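Local coordinates for MsStt7d protein (Micromonas, PDB 4IX3) that probably transfers phosphate from ATP to protein substrates, this chain being the catalytic protein kinase domain of a state-transition kinase homolog, at residues 82-88 with 108-114; 66-70 with 188-192. All blocks are in the same frame, centred on the assembly; numbering follows the deposited sequence.

Contact 1 (82-88 with 108-114)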
# COMPACT_ATOMS: atom_id res chain seq x y z
N ALA B 82 15.82 4.40 -13.42
CA ALA B 82 15.17 5.46 -14.17
C ALA B 82 15.73 6.83 -13.77
O ALA B 82 15.94 7.14 -12.57
CB ALA B 82 13.68 5.46 -13.92
N ARG B 83 15.97 7.67 -14.80
CA ARG B 83 16.62 8.96 -14.55
C ARG B 83 15.73 9.86 -13.68
O ARG B 83 14.57 10.08 -13.99
CB ARG B 83 16.87 9.64 -15.90
CG ARG B 83 17.44 11.06 -15.78
CD ARG B 83 17.98 11.59 -17.13
NE ARG B 83 17.00 11.48 -18.23
CZ ARG B 83 16.17 12.46 -18.61
NH1 ARG B 83 16.19 13.64 -17.99
NH2 ARG B 83 15.38 12.24 -19.67
N PHE B 84 16.34 10.36 -12.61
CA PHE B 84 15.63 11.15 -11.61
C PHE B 84 15.68 12.62 -12.02
O PHE B 84 16.76 13.21 -12.16
CB PHE B 84 16.27 10.96 -10.25
CG PHE B 84 15.63 11.75 -9.13
CD1 PHE B 84 14.26 11.64 -8.89
CD2 PHE B 84 16.41 12.56 -8.31
CE1 PHE B 84 13.67 12.37 -7.83
CE2 PHE B 84 15.83 13.20 -7.21
CZ PHE B 84 14.47 13.13 -7.00
N MET B 85 14.52 13.26 -12.10
CA MET B 85 14.44 14.65 -12.58
C MET B 85 14.13 15.62 -11.45
O MET B 85 14.16 16.83 -11.70
CB MET B 85 13.36 14.74 -13.66
CG MET B 85 13.72 13.90 -14.89
SD MET B 85 12.46 13.86 -16.19
CE MET B 85 12.62 15.48 -16.96
N GLY B 86 14.03 15.16 -10.21
CA GLY B 86 13.87 16.06 -9.06
C GLY B 86 12.49 16.01 -8.43
O GLY B 86 11.78 15.01 -8.55
N CYS B 87 12.18 17.05 -7.69
CA CYS B 87 10.93 17.12 -6.96
C CYS B 87 10.11 18.33 -7.37
O CYS B 87 10.66 19.25 -7.97
CB CYS B 87 11.18 17.11 -5.45
SG CYS B 87 11.84 18.66 -4.82
N ILE B 88 8.84 18.34 -6.99
CA ILE B 88 7.98 19.53 -7.12
C ILE B 88 7.03 19.50 -5.95
O ILE B 88 6.25 18.56 -5.84
CB ILE B 88 7.14 19.52 -8.45
CG1 ILE B 88 7.95 18.99 -9.62
CG2 ILE B 88 6.59 20.95 -8.69
CD1 ILE B 88 7.76 17.50 -9.90
N TRP B 108 5.86 15.94 -4.77
CA TRP B 108 5.94 15.05 -5.92
C TRP B 108 7.38 14.75 -6.28
O TRP B 108 8.25 15.63 -6.18
CB TRP B 108 5.30 15.66 -7.16
CG TRP B 108 3.81 15.81 -7.02
CD1 TRP B 108 3.09 16.83 -6.40
CD2 TRP B 108 2.86 14.87 -7.52
NE1 TRP B 108 1.74 16.57 -6.53
CE2 TRP B 108 1.54 15.39 -7.22
CE3 TRP B 108 2.97 13.69 -8.26
CZ2 TRP B 108 0.40 14.70 -7.55
CZ3 TRP B 108 1.82 13.00 -8.62
CH2 TRP B 108 0.55 13.49 -8.26
N LEU B 109 7.66 13.52 -6.74
CA LEU B 109 8.94 13.17 -7.40
C LEU B 109 8.67 12.94 -8.87
O LEU B 109 7.59 12.48 -9.28
CB LEU B 109 9.50 11.90 -6.75
CG LEU B 109 9.65 11.96 -5.25
CD1 LEU B 109 10.34 10.69 -4.75
CD2 LEU B 109 10.44 13.21 -4.81
N MET B 110 9.70 13.17 -9.70
CA MET B 110 9.57 13.01 -11.14
C MET B 110 10.79 12.28 -11.71
O MET B 110 11.93 12.55 -11.31
CB MET B 110 9.41 14.38 -11.81
CG MET B 110 9.04 14.30 -13.30
SD MET B 110 8.53 15.89 -13.99
CE MET B 110 10.13 16.68 -14.19
N TRP B 111 10.48 11.36 -12.62
CA TRP B 111 11.51 10.64 -13.38
C TRP B 111 11.21 10.70 -14.86
O TRP B 111 10.05 10.84 -15.27
CB TRP B 111 11.56 9.16 -12.99
CG TRP B 111 11.89 8.92 -11.55
CD1 TRP B 111 13.07 8.59 -10.97
CD2 TRP B 111 10.91 8.91 -10.47
NE1 TRP B 111 12.91 8.36 -9.62
CE2 TRP B 111 11.62 8.59 -9.26
CE3 TRP B 111 9.52 9.15 -10.40
CZ2 TRP B 111 10.95 8.42 -8.05
CZ3 TRP B 111 8.87 8.94 -9.20
CH2 TRP B 111 9.58 8.59 -8.05
N ALA B 112 12.24 10.43 -15.69
CA ALA B 112 11.95 10.15 -17.09
C ALA B 112 11.15 8.84 -17.17
O ALA B 112 11.39 7.90 -16.40
CB ALA B 112 13.25 9.91 -17.84
N ASN B 113 10.23 8.79 -18.14
CA ASN B 113 9.56 7.55 -18.50
C ASN B 113 10.54 6.76 -19.39
O ASN B 113 10.78 7.14 -20.55
CB ASN B 113 8.25 7.84 -19.23
CG ASN B 113 7.47 6.58 -19.54
OD1 ASN B 113 8.06 5.50 -19.58
ND2 ASN B 113 6.17 6.70 -19.74
N GLU B 114 11.15 5.71 -18.84
CA GLU B 114 12.19 4.96 -19.53
C GLU B 114 11.58 3.97 -20.54
O GLU B 114 12.32 3.36 -21.32
CB GLU B 114 13.05 4.22 -18.52
CG GLU B 114 13.78 5.17 -17.59
CD GLU B 114 14.93 5.92 -18.24
OE1 GLU B 114 15.43 5.49 -19.31
OE2 GLU B 114 15.49 6.77 -17.53
O HOH W 1 16.66 8.64 -19.19
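Glu-114 OE2 is gripped twice where strand 106-112 runs out into the hinge: the backbone N of Arg-83 reaches it over 2.9 Å in a nearly straight bond (170°), and a water that also accepts from Arg-83 NE donates to it. The N-H arrives on the anti side of the carboxylate; OE1 is taken by a salt bridge to Lys-185. A glutamate suits this place because its chain, bent at chi2 (-73°), folds back from the hinge, the segment after strand 106-112 that joins the kinase lobes. Ala-112 and Glu-114 contact ADP in another structure of this protein. Strands 84-90 and 106-112 are antiparallel neighbours in the N-lobe sheet. Their ladder runs from Ala-112 N on Arg-83 O to the paired bonds of Ile-88 with Trp-108. In its middle a classic beta bulge sets Met-85 and Gly-86 against Met-110, whose O accepts from Met-85 N at 2.8 Å. The backbone of Gly-86 is twisted so that any side-chain carbon would collide with Met-85 O, which is why glycine suits the place, and the Phe-84 ring lies over the Gly-86 N. Phe-84, Cys-87, Leu-109 and Trp-111 face helix 59-76. Here Phe-84 swings its ring toward the indole with CG anti to the backbone N (chi1 179°), and CD1 comes 3.6 Å from Trp-111 NE1. The two ring systems meet obliquely, and NE1 donates a hydrogen bond to Asn-70 OD1. On the other face Ile-88 CD1 rests 4.0 Å from Met-110 CB, and both side chains reach Ile-21. The flexible thioether of Met-110 fills in beside the bulge, its CE 3.8 Å from Met-85 CB. Toward the exposed Arg-83, the Ala-112 methyl is small enough to lie under one face of the guanidinium, with Ala-112 CB 3.6 Å from Arg-83 NH2.

Contact 2 (66-70 with 188-192). With MG (magnesium ion), chain E.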
# COMPACT_ATOMS: atom_id res chain seq x y z
N GLU B 66 12.74 8.04 -0.15
CA GLU B 66 12.87 7.69 -1.55
C GLU B 66 13.50 8.83 -2.34
O GLU B 66 14.37 8.62 -3.21
CB GLU B 66 11.51 7.34 -2.13
CG GLU B 66 11.59 6.99 -3.60
CD GLU B 66 10.30 6.40 -4.15
OE1 GLU B 66 9.33 6.31 -3.35
OE2 GLU B 66 10.25 6.10 -5.36
N MET B 67 13.12 10.06 -2.03
CA MET B 67 13.72 11.23 -2.67
C MET B 67 15.21 11.30 -2.38
O MET B 67 15.99 11.46 -3.35
CB MET B 67 13.01 12.48 -2.16
CG MET B 67 13.60 13.73 -2.79
SD MET B 67 12.62 15.24 -2.41
CE MET B 67 12.94 15.40 -0.67
N ASP B 68 15.59 11.21 -1.11
CA ASP B 68 17.00 11.30 -0.72
C ASP B 68 17.82 10.20 -1.46
O ASP B 68 18.95 10.45 -1.96
CB ASP B 68 17.18 11.09 0.78
CG ASP B 68 16.59 12.21 1.64
OD1 ASP B 68 16.40 13.32 1.13
OD2 ASP B 68 16.39 11.96 2.87
N VAL B 69 17.32 8.96 -1.44
CA VAL B 69 18.07 7.85 -2.07
C VAL B 69 18.13 8.11 -3.57
O VAL B 69 19.18 7.84 -4.19
CB VAL B 69 17.43 6.47 -1.73
CG1 VAL B 69 18.09 5.35 -2.55
CG2 VAL B 69 17.50 6.20 -0.24
N ASN B 70 17.09 8.65 -4.21
CA ASN B 70 17.17 8.99 -5.64
C ASN B 70 18.21 10.06 -5.91
O ASN B 70 18.93 9.95 -6.89
CB ASN B 70 15.83 9.45 -6.19
CG ASN B 70 15.02 8.29 -6.75
OD1 ASN B 70 15.20 7.92 -7.91
ND2 ASN B 70 14.13 7.71 -5.93
N ASP B 188 11.91 2.25 -8.85
CA ASP B 188 11.26 2.05 -7.55
C ASP B 188 12.28 1.84 -6.42
O ASP B 188 12.50 0.70 -5.94
CB ASP B 188 10.22 0.94 -7.59
CG ASP B 188 9.62 0.72 -6.21
OD1 ASP B 188 9.60 1.69 -5.40
OD2 ASP B 188 9.27 -0.49 -5.93
N LEU B 189 12.88 2.94 -5.97
CA LEU B 189 13.73 2.94 -4.81
C LEU B 189 12.91 3.25 -3.54
O LEU B 189 13.47 3.61 -2.50
CB LEU B 189 14.85 3.97 -4.98
CG LEU B 189 15.86 3.63 -6.07
CD1 LEU B 189 16.60 4.86 -6.56
CD2 LEU B 189 16.80 2.48 -5.72
N GLY B 190 11.61 2.95 -3.58
CA GLY B 190 10.74 3.28 -2.43
C GLY B 190 11.02 2.49 -1.16
O GLY B 190 10.73 2.93 -0.06
N ALA B 191 11.62 1.30 -1.30
CA ALA B 191 12.02 0.52 -0.14
C ALA B 191 13.53 0.45 0.04
O ALA B 191 14.04 -0.25 0.90
CB ALA B 191 11.47 -0.90 -0.22
N ALA B 192 14.26 1.20 -0.79
CA ALA B 192 15.68 1.10 -0.78
C ALA B 192 16.29 1.67 0.50
O ALA B 192 15.75 2.62 1.13
CB ALA B 192 16.25 1.83 -1.98
MG MG E . 8.21 -1.44 -4.43
O HOH W 2 12.36 5.54 -6.99
O HOH W 3 8.68 4.21 -6.18
O HOH W 4 9.69 -0.97 -3.06
O HOH W 5 7.42 0.52 -4.09
O HOH W 6 6.75 -1.72 -5.78
O HOH W 7 7.09 -2.19 -2.95
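Glu-66 lays its carboxylate against the backbone of Gly-190, OE1 standing 3.5 Å from the CA; a CB there would crowd OE1 and clash with Asp-188 OD1. With CG anti to the backbone N (chi1 178°) and the chain extended, the acid reaches from helix 59-76 to Lys-50, which holds OE1 in a salt bridge. OE2 accepts from two waters: one, 2.6 Å away, also donates to Asp-188 OD1, and the other takes N-H groups from Leu-189 and Asn-70 ND2. This is the helix C glutamate of a kinase set beside a DLG sequence in place of the usual DFG. With an alanine here instead of Glu-66, Lys-50 is likely to lose its counter-charge and the two waters an acceptor. Leu-189 CD1 sits 3.6 Å from Asn-70 OD1; the positions these two hold match those of the regulatory spine, though Asn-70 is a polar residue at its point in it. Val-69 CG1 packs on the Ala-192 methyl. Asn-70 is steadied by ND2 donating to Glu-66 O. Farther out, Gly-190 N closes an Asx turn on Asp-188 OD1, while OD2 binds magnesium at 2.1 Å, with Asp-168 and four waters completing the shell.

Both contacts are largely buried, but contact 1 reaches the surface at Arg-83, whereas contact 2 lies deeper, near the cleft between the lobes. Contact 1 binds two neighbouring strands by a backbone ladder with apolar side chains above and below; contact 2 has no direct hydrogen bond between its segments and relies on waters, one of them bridging two carboxylates, and a few methyl contacts, with the metal held at the Asp-188 end. Helix 59-76 joins them: it covers the sheet face of contact 1 and presents Glu-66 and Asn-70 to 188-192. The junction is polar at the indole of Trp-111 and apolar where Leu-109 packs on Met-67. In sequence, contact 1 is nested within contact 2.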